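Local coordinates for protein L-asparaginase 1 (Escherichia coli, PDB 6NXC) that hydrolyses L-asparagine to L-aspartate and ammonium as an allosteric cytoplasmic homotetramer that a second asparagine activates, at residues B[147-158]-B[169-177]; B[230-239]-B[253-262]. The protein carries 1 engineered substitution. All coordinates share one frame; numbering follows the deposited sequence.

Both contacts are largely buried and each joins parts of a beta-alpha-beta unit, but of different sheets: contact 1 in the eight-stranded mixed sheet, contact 2 in the four-stranded parallel sheet of the C-terminal part. Their centres lie 33 Å apart on opposite sides of the chain's centre, and the nearest atoms are about 17 Å apart. In contact 1 a helix packs on a strand and its turn, through two phenylalanine rings, asparagine amides and one water. Contact 2 pairs two neighbouring strands by regular backbone bonds and buries more surface, 937 against 388 Å². Contact 1 approaches the catalytic site; contact 2 carries an arginine of the allosteric site.

Contact 1: residues B[147-158]-B[169-177]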
loop_
_atom_site.group_PDB
_atom_site.type_symbol
_atom_site.label_atom_id
_atom_site.label_comp_id
_atom_site.label_asym_id
_atom_site.label_seq_id
_atom_site.Cartn_x
_atom_site.Cartn_y
_atom_site.Cartn_z
ATOM N N ASP B 147 2.199 22.195 1.036
ATOM C CA ASP B 147 3.298 21.232 0.682
ATOM C C ASP B 147 4.267 21.915 -0.269
ATOM O O ASP B 147 5.194 21.225 -0.753
ATOM C CB ASP B 147 2.725 19.999 -0.012
ATOM C CG ASP B 147 1.670 20.298 -1.138
ATOM O OD1 ASP B 147 0.879 21.301 -0.984
ATOM O OD2 ASP B 147 1.494 19.397 -2.144
ATOM N N GLY B 148 4.033 23.162 -0.674
ATOM C CA GLY B 148 4.898 23.751 -1.691
ATOM C C GLY B 148 6.340 23.939 -1.230
ATOM O O GLY B 148 7.223 23.744 -2.051
ATOM N N GLN B 149 6.563 24.445 -0.052
ATOM C CA GLN B 149 7.918 24.606 0.548
ATOM C C GLN B 149 8.696 23.307 0.474
ATOM O O GLN B 149 9.807 23.300 -0.132
ATOM C CB GLN B 149 7.888 25.022 2.016
ATOM C CG GLN B 149 7.237 26.359 2.201
ATOM C CD GLN B 149 6.580 26.533 3.558
ATOM O OE1 GLN B 149 7.108 27.214 4.444
ATOM N NE2 GLN B 149 5.410 25.930 3.730
ATOM N N ILE B 150 8.117 22.201 0.950
ATOM C CA ILE B 150 8.893 20.957 0.967
ATOM C C ILE B 150 9.074 20.402 -0.459
ATOM O O ILE B 150 10.212 19.971 -0.736
ATOM C CB ILE B 150 8.322 19.949 1.967
ATOM C CG1 ILE B 150 9.346 18.839 2.227
ATOM C CG2 ILE B 150 6.997 19.397 1.527
ATOM C CD1 ILE B 150 10.767 19.355 2.437
ATOM N N ASN B 151 8.057 20.370 -1.332
ATOM C CA ASN B 151 8.291 19.827 -2.709
ATOM C C ASN B 151 9.350 20.676 -3.416
ATOM O O ASN B 151 10.144 20.121 -4.159
ATOM C CB ASN B 151 7.012 19.838 -3.563
ATOM C CG ASN B 151 6.046 18.723 -3.164
ATOM O OD1 ASN B 151 6.497 17.723 -2.597
ATOM N ND2 ASN B 151 4.753 18.827 -3.500
ATOM N N LEU B 152 9.312 21.987 -3.273
ATOM C CA LEU B 152 10.283 22.830 -4.030
ATOM C C LEU B 152 11.668 22.654 -3.431
ATOM O O LEU B 152 12.704 22.534 -4.181
ATOM C CB LEU B 152 9.837 24.297 -4.116
ATOM C CG LEU B 152 10.842 25.255 -4.807
ATOM C CD1 LEU B 152 11.186 24.895 -6.262
ATOM C CD2 LEU B 152 10.307 26.685 -4.739
ATOM N N LEU B 153 11.755 22.727 -2.131
ATOM C CA LEU B 153 13.086 22.526 -1.462
ATOM C C LEU B 153 13.697 21.188 -1.863
ATOM O O LEU B 153 14.870 21.133 -2.163
ATOM C CB LEU B 153 12.917 22.592 0.033
ATOM C CG LEU B 153 14.254 22.707 0.722
ATOM C CD1 LEU B 153 14.412 24.036 1.387
ATOM C CD2 LEU B 153 14.417 21.573 1.703
ATOM N N ASN B 154 12.915 20.111 -1.823
ATOM C CA ASN B 154 13.435 18.775 -2.243
ATOM C C ASN B 154 13.855 18.755 -3.698
ATOM O O ASN B 154 14.918 18.199 -4.057
ATOM C CB ASN B 154 12.346 17.749 -2.017
ATOM C CG ASN B 154 12.200 17.312 -0.556
ATOM O OD1 ASN B 154 11.083 17.085 -0.045
ATOM N ND2 ASN B 154 13.282 17.217 0.156
ATOM N N ALA B 155 13.040 19.336 -4.578
ATOM C CA ALA B 155 13.383 19.391 -6.020
ATOM C C ALA B 155 14.716 20.119 -6.212
ATOM O O ALA B 155 15.539 19.632 -7.020
ATOM C CB ALA B 155 12.275 20.100 -6.774
ATOM N N LEU B 156 14.917 21.277 -5.565
ATOM C CA LEU B 156 16.147 22.016 -5.718
ATOM C C LEU B 156 17.322 21.195 -5.231
ATOM O O LEU B 156 18.387 21.110 -5.917
ATOM C CB LEU B 156 16.119 23.318 -4.923
ATOM C CG LEU B 156 15.262 24.391 -5.562
ATOM C CD1 LEU B 156 15.007 25.556 -4.632
ATOM C CD2 LEU B 156 15.829 24.916 -6.849
ATOM N N TYR B 157 17.135 20.551 -4.075
ATOM C CA TYR B 157 18.200 19.724 -3.448
ATOM C C TYR B 157 18.530 18.464 -4.263
ATOM O O TYR B 157 19.707 18.202 -4.544
ATOM C CB TYR B 157 17.839 19.311 -2.026
ATOM C CG TYR B 157 19.038 18.681 -1.351
ATOM C CD1 TYR B 157 20.040 19.457 -0.811
ATOM C CD2 TYR B 157 19.137 17.301 -1.253
ATOM C CE1 TYR B 157 21.106 18.861 -0.143
ATOM C CE2 TYR B 157 20.224 16.701 -0.618
ATOM C CZ TYR B 157 21.214 17.483 -0.074
ATOM O OH TYR B 157 22.308 16.916 0.545
ATOM N N VAL B 158 17.529 17.836 -4.850
ATOM C CA VAL B 158 17.718 16.712 -5.786
ATOM C C VAL B 158 18.366 17.174 -7.070
ATOM O O VAL B 158 19.342 16.488 -7.504
ATOM C CB VAL B 158 16.382 15.994 -6.054
ATOM C CG1 VAL B 158 16.586 14.961 -7.109
ATOM C CG2 VAL B 158 15.934 15.355 -4.814
ATOM N N LEU B 169 9.599 14.048 -12.169
ATOM C CA LEU B 169 8.517 14.723 -11.456
ATOM C C LEU B 169 8.728 14.416 -9.971
ATOM O O LEU B 169 8.840 13.203 -9.637
ATOM C CB LEU B 169 7.144 14.247 -11.995
ATOM C CG LEU B 169 5.966 15.030 -11.461
ATOM C CD1 LEU B 169 4.827 14.918 -12.492
ATOM C CD2 LEU B 169 5.589 14.550 -10.074
ATOM N N PHE B 170 8.870 15.442 -9.137
ATOM C CA PHE B 170 9.080 15.288 -7.656
ATOM C C PHE B 170 7.826 15.646 -6.901
ATOM O O PHE B 170 7.292 16.734 -7.173
ATOM C CB PHE B 170 10.202 16.183 -7.138
ATOM C CG PHE B 170 10.571 15.726 -5.781
ATOM C CD1 PHE B 170 9.815 16.232 -4.682
ATOM C CD2 PHE B 170 11.561 14.801 -5.576
ATOM C CE1 PHE B 170 10.102 15.778 -3.418
ATOM C CE2 PHE B 170 11.817 14.339 -4.288
ATOM C CZ PHE B 170 11.040 14.773 -3.241
ATOM N N PHE B 171 7.290 14.732 -6.153
ATOM C CA PHE B 171 6.139 15.055 -5.291
ATOM C C PHE B 171 6.127 14.198 -4.043
ATOM O O PHE B 171 6.320 13.007 -4.165
ATOM C CB PHE B 171 4.867 14.908 -6.152
ATOM C CG PHE B 171 3.824 15.952 -5.915
ATOM C CD1 PHE B 171 3.878 17.152 -6.573
ATOM C CD2 PHE B 171 2.763 15.695 -5.087
ATOM C CE1 PHE B 171 2.889 18.100 -6.382
ATOM C CE2 PHE B 171 1.850 16.675 -4.809
ATOM C CZ PHE B 171 1.878 17.869 -5.506
ATOM N N ASN B 172 5.896 14.787 -2.850
ATOM C CA ASN B 172 5.661 13.950 -1.645
ATOM C C ASN B 172 6.770 12.914 -1.429
ATOM O O ASN B 172 6.498 11.706 -1.317
ATOM C CB ASN B 172 4.317 13.244 -1.803
ATOM C CG ASN B 172 3.809 12.629 -0.500
ATOM O OD1 ASN B 172 3.476 11.443 -0.436
ATOM N ND2 ASN B 172 3.733 13.455 0.512
ATOM N N ASN B 173 8.024 13.350 -1.431
ATOM C CA ASN B 173 9.220 12.579 -1.074
ATOM C C ASN B 173 9.600 11.537 -2.095
ATOM O O ASN B 173 10.339 10.591 -1.692
ATOM C CB ASN B 173 9.062 11.955 0.344
ATOM C CG ASN B 173 8.924 13.054 1.377
ATOM O OD1 ASN B 173 7.921 13.138 2.045
ATOM N ND2 ASN B 173 9.817 13.984 1.342
ATOM N N ARG B 174 9.037 11.538 -3.318
ATOM C CA ARG B 174 9.430 10.585 -4.373
ATOM C C ARG B 174 9.742 11.346 -5.665
ATOM O O ARG B 174 9.147 12.346 -5.926
ATOM C CB ARG B 174 8.320 9.581 -4.627
ATOM C CG ARG B 174 8.221 8.618 -3.425
ATOM C CD ARG B 174 6.895 7.878 -3.343
ATOM N NE ARG B 174 7.174 6.567 -2.722
ATOM C CZ ARG B 174 6.671 5.370 -3.094
ATOM N NH1 ARG B 174 5.775 5.243 -4.074
ATOM N NH2 ARG B 174 7.049 4.292 -2.428
ATOM N N LEU B 175 10.788 10.882 -6.321
ATOM C CA LEU B 175 11.105 11.289 -7.677
ATOM C C LEU B 175 10.650 10.211 -8.637
ATOM O O LEU B 175 11.196 9.080 -8.553
ATOM C CB LEU B 175 12.589 11.560 -7.807
ATOM C CG LEU B 175 13.046 12.255 -9.090
ATOM C CD1 LEU B 175 12.616 13.676 -9.181
ATOM C CD2 LEU B 175 14.532 12.032 -9.333
ATOM N N TYR B 176 9.841 10.609 -9.632
ATOM C CA TYR B 176 9.278 9.697 -10.640
ATOM C C TYR B 176 9.870 10.009 -12.021
ATOM O O TYR B 176 10.158 11.188 -12.307
ATOM C CB TYR B 176 7.771 9.835 -10.689
ATOM C CG TYR B 176 7.074 9.550 -9.382
ATOM C CD1 TYR B 176 6.843 8.271 -8.919
ATOM C CD2 TYR B 176 6.618 10.578 -8.592
ATOM C CE1 TYR B 176 6.149 8.042 -7.738
ATOM C CE2 TYR B 176 5.986 10.374 -7.371
ATOM C CZ TYR B 176 5.665 9.087 -6.986
ATOM O OH TYR B 176 5.048 8.886 -5.770
ATOM N N ARG B 177 9.955 8.973 -12.852
ATOM C CA ARG B 177 10.186 9.230 -14.294
ATOM C C ARG B 177 8.989 9.989 -14.851
ATOM O O ARG B 177 7.868 9.540 -14.704
ATOM C CB ARG B 177 10.415 7.919 -15.010
ATOM C CG ARG B 177 10.664 8.141 -16.479
ATOM C CD ARG B 177 11.082 6.901 -17.287
ATOM N NE ARG B 177 12.468 6.537 -16.881
ATOM C CZ ARG B 177 12.982 5.334 -16.907
ATOM N NH1 ARG B 177 12.296 4.337 -17.416
ATOM N NH2 ARG B 177 14.215 5.144 -16.424
HETATM O O HOH W 1 8.209 16.297 -0.853
#
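Helix 148-158 packs against strand 169-171 and the type I' turn (Phe171 to Arg174) that links it to strand 174-177 in a beta hairpin, a helix-on-sheet contact within a beta-alpha-beta unit of the N-terminal region. Phe170, its CG anti to the backbone N (chi1 -166°), projects its ring at the helix, where CE1 lies 3.3 Å from Asn154 CB. Ala155 CB and Val158 CG2 add apolar contacts to Phe170, and Val158 CG1 reaches Leu175 CD2 at 4.2 Å.

Asn151 works with both ends of its amide. Its OD1 accepts the backbone N of Asn172 at 3.0 Å, the N-H pointing almost straight at it (162°). Its ND2 sits over the centre of the Phe171 ring, 3.4 Å above the plane, while also donating to Gly136 O. A water bridges Asn151 OD1 and Asn154 OD1, donating to both, and accepts from Asn173 N, so the turn is tied to the helix twice. A leucine here would probably leave Asn172 N without its acceptor, the water with one acceptor fewer, and Gly136 O without this donor. Asp147 OD2 lies 3.7 Å from Phe171 CZ, its carboxylate held by Gln138 N and Ile139 N.

Phe171 also meets Phe192 edge-to-face and comes near substrate-binding Thr111. Strand 132-135 lies beside strand 167-171 and touches the helix through Thr135 and Ile133, Leu152, Ala155 and Leu156 of the helix touch Val106 of strand 104-108, and strand 201-203 flanks the hairpin.

Contact 2: residues B[230-239]-B[253-262]; sequences QPIGVVTIYP and PVKALILRSY. With ASN (asparagine), chain O.
Arg260, part of the allosteric site for a second asparagine, stands at the C-terminal end of this strand pair. Its NE and NH2 both donate to O of the bound asparagine's carboxylate, at 2.7 and 2.9 Å, with that oxygen at the guanidinium edge. NH1 donates to Thr236 OG1 at 2.9 Å, also in the guanidinium plane, so three bonds fix its rotation; a bend at chi3 (55°) turns the group there. The same asparagine is also hydrogen-bonded to Glu323, Cys293, Val322 and Thr291.

Strands 232-236 and 256-261 run parallel, joined by helix 243-250 in a beta-alpha-beta crossover. Backbone bonds alternate between them: Gly233 N to Ala256 O, Ile258 N to Gly233 O at 2.8 Å, Val235 N to Ile258 O, Arg260 N to Val235 O, and Ile237 N to Arg260 O. Ile232, Val234 and Ile258 share the sheet face that bears Arg260, and Ile232 CG2 meets Ile258 CD1 at 4.2 Å.

Beyond the strands, Ile237 CG2 lies over the face of the Tyr262 ring, a CH-pi contact 3.9 Å from its centroid. At the other end Lys255 NZ donates to a lone pair of Gln230 OE1 at 2.7 Å, and Pro231 CG packs on Pro253 CB.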
loop_
_atom_site.group_PDB
_atom_site.type_symbol
_atom_site.label_atom_id
_atom_site.label_comp_id
_atom_site.label_asym_id
_atom_site.label_seq_id
_atom_site.Cartn_x
_atom_site.Cartn_y
_atom_site.Cartn_z
ATOM N N GLN B 230 -1.729 19.152 -32.726
ATOM C CA GLN B 230 -2.046 18.045 -33.657
ATOM C C GLN B 230 -3.423 17.576 -33.253
ATOM O O GLN B 230 -3.633 17.450 -32.034
ATOM C CB GLN B 230 -1.097 16.873 -33.468
ATOM C CG GLN B 230 0.357 17.210 -33.750
ATOM C CD GLN B 230 0.613 17.403 -35.225
ATOM O OE1 GLN B 230 -0.232 17.067 -36.074
ATOM N NE2 GLN B 230 1.809 17.859 -35.531
ATOM N N PRO B 231 -4.372 17.334 -34.195
ATOM C CA PRO B 231 -5.712 16.885 -33.784
ATOM C C PRO B 231 -5.581 15.394 -33.434
ATOM O O PRO B 231 -5.395 14.440 -34.279
ATOM C CB PRO B 231 -6.567 17.172 -35.019
ATOM C CG PRO B 231 -5.566 16.981 -36.172
ATOM C CD PRO B 231 -4.275 17.597 -35.658
ATOM N N ILE B 232 -5.795 15.127 -32.158
ATOM C CA ILE B 232 -5.781 13.726 -31.606
ATOM C C ILE B 232 -7.030 13.537 -30.773
ATOM O O ILE B 232 -7.286 14.407 -29.922
ATOM C CB ILE B 232 -4.538 13.517 -30.709
ATOM C CG1 ILE B 232 -3.271 13.840 -31.501
ATOM C CG2 ILE B 232 -4.515 12.104 -30.084
ATOM C CD1 ILE B 232 -1.969 13.879 -30.742
ATOM N N GLY B 233 -7.770 12.487 -31.045
ATOM C CA GLY B 233 -8.985 12.137 -30.295
ATOM C C GLY B 233 -8.715 11.061 -29.247
ATOM O O GLY B 233 -7.796 10.211 -29.455
ATOM N N VAL B 234 -9.355 11.216 -28.100
ATOM C CA VAL B 234 -9.143 10.289 -26.970
ATOM C C VAL B 234 -10.511 9.629 -26.723
ATOM O O VAL B 234 -11.406 10.279 -26.189
ATOM C CB VAL B 234 -8.612 11.025 -25.718
ATOM C CG1 VAL B 234 -8.503 10.049 -24.583
ATOM C CG2 VAL B 234 -7.233 11.671 -25.933
ATOM N N VAL B 235 -10.635 8.369 -27.151
ATOM C CA VAL B 235 -11.872 7.573 -27.040
ATOM C C VAL B 235 -11.829 6.609 -25.861
ATOM O O VAL B 235 -10.913 5.906 -25.752
ATOM C CB VAL B 235 -12.026 6.778 -28.321
ATOM C CG1 VAL B 235 -13.303 5.986 -28.297
ATOM C CG2 VAL B 235 -11.952 7.672 -29.538
ATOM N N THR B 236 -12.757 6.741 -24.952
ATOM C CA THR B 236 -12.958 5.849 -23.845
ATOM C C THR B 236 -13.877 4.763 -24.363
ATOM O O THR B 236 -14.992 5.074 -24.805
ATOM C CB THR B 236 -13.505 6.568 -22.635
ATOM O OG1 THR B 236 -12.454 7.485 -22.272
ATOM C CG2 THR B 236 -13.756 5.542 -21.525
ATOM N N ILE B 237 -13.489 3.533 -24.198
ATOM C CA ILE B 237 -14.391 2.413 -24.540
ATOM C C ILE B 237 -15.260 2.098 -23.345
ATOM O O ILE B 237 -14.772 2.060 -22.195
ATOM C CB ILE B 237 -13.580 1.166 -24.906
ATOM C CG1 ILE B 237 -12.570 1.427 -26.025
ATOM C CG2 ILE B 237 -14.519 0.024 -25.193
ATOM C CD1 ILE B 237 -13.173 1.914 -27.318
ATOM N N TYR B 238 -16.560 1.976 -23.553
ATOM C CA TYR B 238 -17.495 1.716 -22.463
ATOM C C TYR B 238 -18.716 1.015 -23.052
ATOM O O TYR B 238 -18.931 1.130 -24.257
ATOM C CB TYR B 238 -17.906 2.983 -21.742
ATOM C CG TYR B 238 -18.447 4.050 -22.641
ATOM C CD1 TYR B 238 -17.568 4.940 -23.206
ATOM C CD2 TYR B 238 -19.805 4.153 -22.936
ATOM C CE1 TYR B 238 -17.979 5.861 -24.159
ATOM C CE2 TYR B 238 -20.248 5.163 -23.780
ATOM C CZ TYR B 238 -19.319 5.941 -24.457
ATOM O OH TYR B 238 -19.678 6.928 -25.355
ATOM N N PRO B 239 -19.539 0.372 -22.226
ATOM C CA PRO B 239 -20.632 -0.427 -22.790
ATOM C C PRO B 239 -21.652 0.544 -23.415
ATOM O O PRO B 239 -22.016 1.558 -22.799
ATOM C CB PRO B 239 -21.166 -1.250 -21.620
ATOM C CG PRO B 239 -19.894 -1.405 -20.737
ATOM C CD PRO B 239 -19.309 -0.010 -20.826
ATOM N N PRO B 253 -10.081 17.645 -38.864
ATOM C CA PRO B 253 -8.746 17.046 -38.877
ATOM C C PRO B 253 -8.791 16.039 -37.710
ATOM O O PRO B 253 -9.256 16.469 -36.625
ATOM C CB PRO B 253 -7.833 18.286 -38.743
ATOM C CG PRO B 253 -8.663 19.332 -37.940
ATOM C CD PRO B 253 -10.119 18.931 -38.128
ATOM N N VAL B 254 -8.547 14.738 -37.890
ATOM C CA VAL B 254 -7.942 13.919 -36.777
ATOM C C VAL B 254 -6.797 13.141 -37.377
ATOM O O VAL B 254 -6.978 12.668 -38.527
ATOM C CB VAL B 254 -8.958 13.106 -35.953
ATOM C CG1 VAL B 254 -8.534 11.692 -35.693
ATOM C CG2 VAL B 254 -9.255 13.774 -34.614
ATOM N N LYS B 255 -5.602 13.188 -36.762
ATOM C CA LYS B 255 -4.375 12.505 -37.237
ATOM C C LYS B 255 -4.104 11.205 -36.466
ATOM O O LYS B 255 -3.301 10.399 -36.901
ATOM C CB LYS B 255 -3.180 13.419 -37.097
ATOM C CG LYS B 255 -3.148 14.475 -38.208
ATOM C CD LYS B 255 -1.752 14.890 -38.523
ATOM C CE LYS B 255 -1.666 16.356 -38.848
ATOM N NZ LYS B 255 -0.255 16.819 -38.741
ATOM N N ALA B 256 -4.672 11.107 -35.250
ATOM C CA ALA B 256 -4.406 9.963 -34.368
ATOM C C ALA B 256 -5.588 9.825 -33.425
ATOM O O ALA B 256 -6.315 10.769 -33.216
ATOM C CB ALA B 256 -3.096 10.170 -33.654
ATOM N N LEU B 257 -5.827 8.610 -33.043
ATOM C CA LEU B 257 -6.843 8.271 -32.064
ATOM C C LEU B 257 -6.159 7.426 -30.980
ATOM O O LEU B 257 -5.520 6.412 -31.309
ATOM C CB LEU B 257 -7.756 7.467 -32.973
ATOM C CG LEU B 257 -9.217 7.727 -32.839
ATOM C CD1 LEU B 257 -9.894 7.188 -34.082
ATOM C CD2 LEU B 257 -9.604 6.988 -31.563
ATOM N N ILE B 258 -6.474 7.700 -29.711
ATOM C CA ILE B 258 -6.083 6.899 -28.526
ATOM C C ILE B 258 -7.356 6.242 -28.058
ATOM O O ILE B 258 -8.365 6.951 -27.915
ATOM C CB ILE B 258 -5.465 7.787 -27.447
ATOM C CG1 ILE B 258 -4.182 8.453 -27.926
ATOM C CG2 ILE B 258 -5.241 6.979 -26.216
ATOM C CD1 ILE B 258 -3.619 9.408 -26.928
ATOM N N LEU B 259 -7.338 4.902 -28.003
ATOM C CA LEU B 259 -8.438 4.105 -27.470
ATOM C C LEU B 259 -8.055 3.731 -26.031
ATOM O O LEU B 259 -7.042 3.070 -25.810
ATOM C CB LEU B 259 -8.625 2.792 -28.227
ATOM C CG LEU B 259 -8.803 2.897 -29.721
ATOM C CD1 LEU B 259 -8.974 1.513 -30.306
ATOM C CD2 LEU B 259 -9.933 3.802 -30.120
ATOM N N ARG B 260 -8.857 4.166 -25.098
ATOM C CA ARG B 260 -8.766 3.671 -23.688
ATOM C C ARG B 260 -9.590 2.440 -23.570
ATOM O O ARG B 260 -10.752 2.554 -23.248
ATOM C CB ARG B 260 -9.169 4.757 -22.715
ATOM C CG ARG B 260 -8.393 6.057 -22.787
ATOM C CD ARG B 260 -8.735 7.129 -21.758
ATOM N NE ARG B 260 -8.641 6.637 -20.420
ATOM C CZ ARG B 260 -9.664 6.317 -19.608
ATOM N NH1 ARG B 260 -10.935 6.525 -19.970
ATOM N NH2 ARG B 260 -9.379 5.821 -18.413
ATOM N N SER B 261 -9.018 1.285 -23.840
ATOM C CA SER B 261 -9.796 0.021 -23.891
ATOM C C SER B 261 -9.825 -0.663 -22.545
ATOM O O SER B 261 -9.105 -0.275 -21.597
ATOM C CB SER B 261 -9.130 -0.952 -24.858
ATOM O OG SER B 261 -9.117 -0.383 -26.111
ATOM N N TYR B 262 -10.547 -1.758 -22.503
ATOM C CA TYR B 262 -10.668 -2.551 -21.258
ATOM C C TYR B 262 -9.421 -3.399 -21.042
ATOM O O TYR B 262 -8.847 -4.019 -21.989
ATOM C CB TYR B 262 -11.876 -3.482 -21.362
ATOM C CG TYR B 262 -13.214 -2.849 -21.676
ATOM C CD1 TYR B 262 -13.753 -1.786 -21.003
ATOM C CD2 TYR B 262 -13.933 -3.390 -22.752
ATOM C CE1 TYR B 262 -15.019 -1.290 -21.313
ATOM C CE2 TYR B 262 -15.184 -2.910 -23.078
ATOM C CZ TYR B 262 -15.702 -1.810 -22.390
ATOM O OH TYR B 262 -16.972 -1.370 -22.634
HETATM N N ASN O . -4.539 4.369 -18.015
HETATM C CA ASN O . -5.236 5.370 -17.094
HETATM C C ASN O . -6.137 6.274 -17.946
HETATM O O ASN O . -6.558 5.707 -19.042
HETATM C CB ASN O . -4.197 6.171 -16.295
HETATM C CG ASN O . -3.340 7.099 -17.146
HETATM O OD1 ASN O . -3.137 6.837 -18.317
HETATM N ND2 ASN O . -2.939 8.233 -16.622
HETATM O OXT ASN O . -6.413 7.512 -17.565
#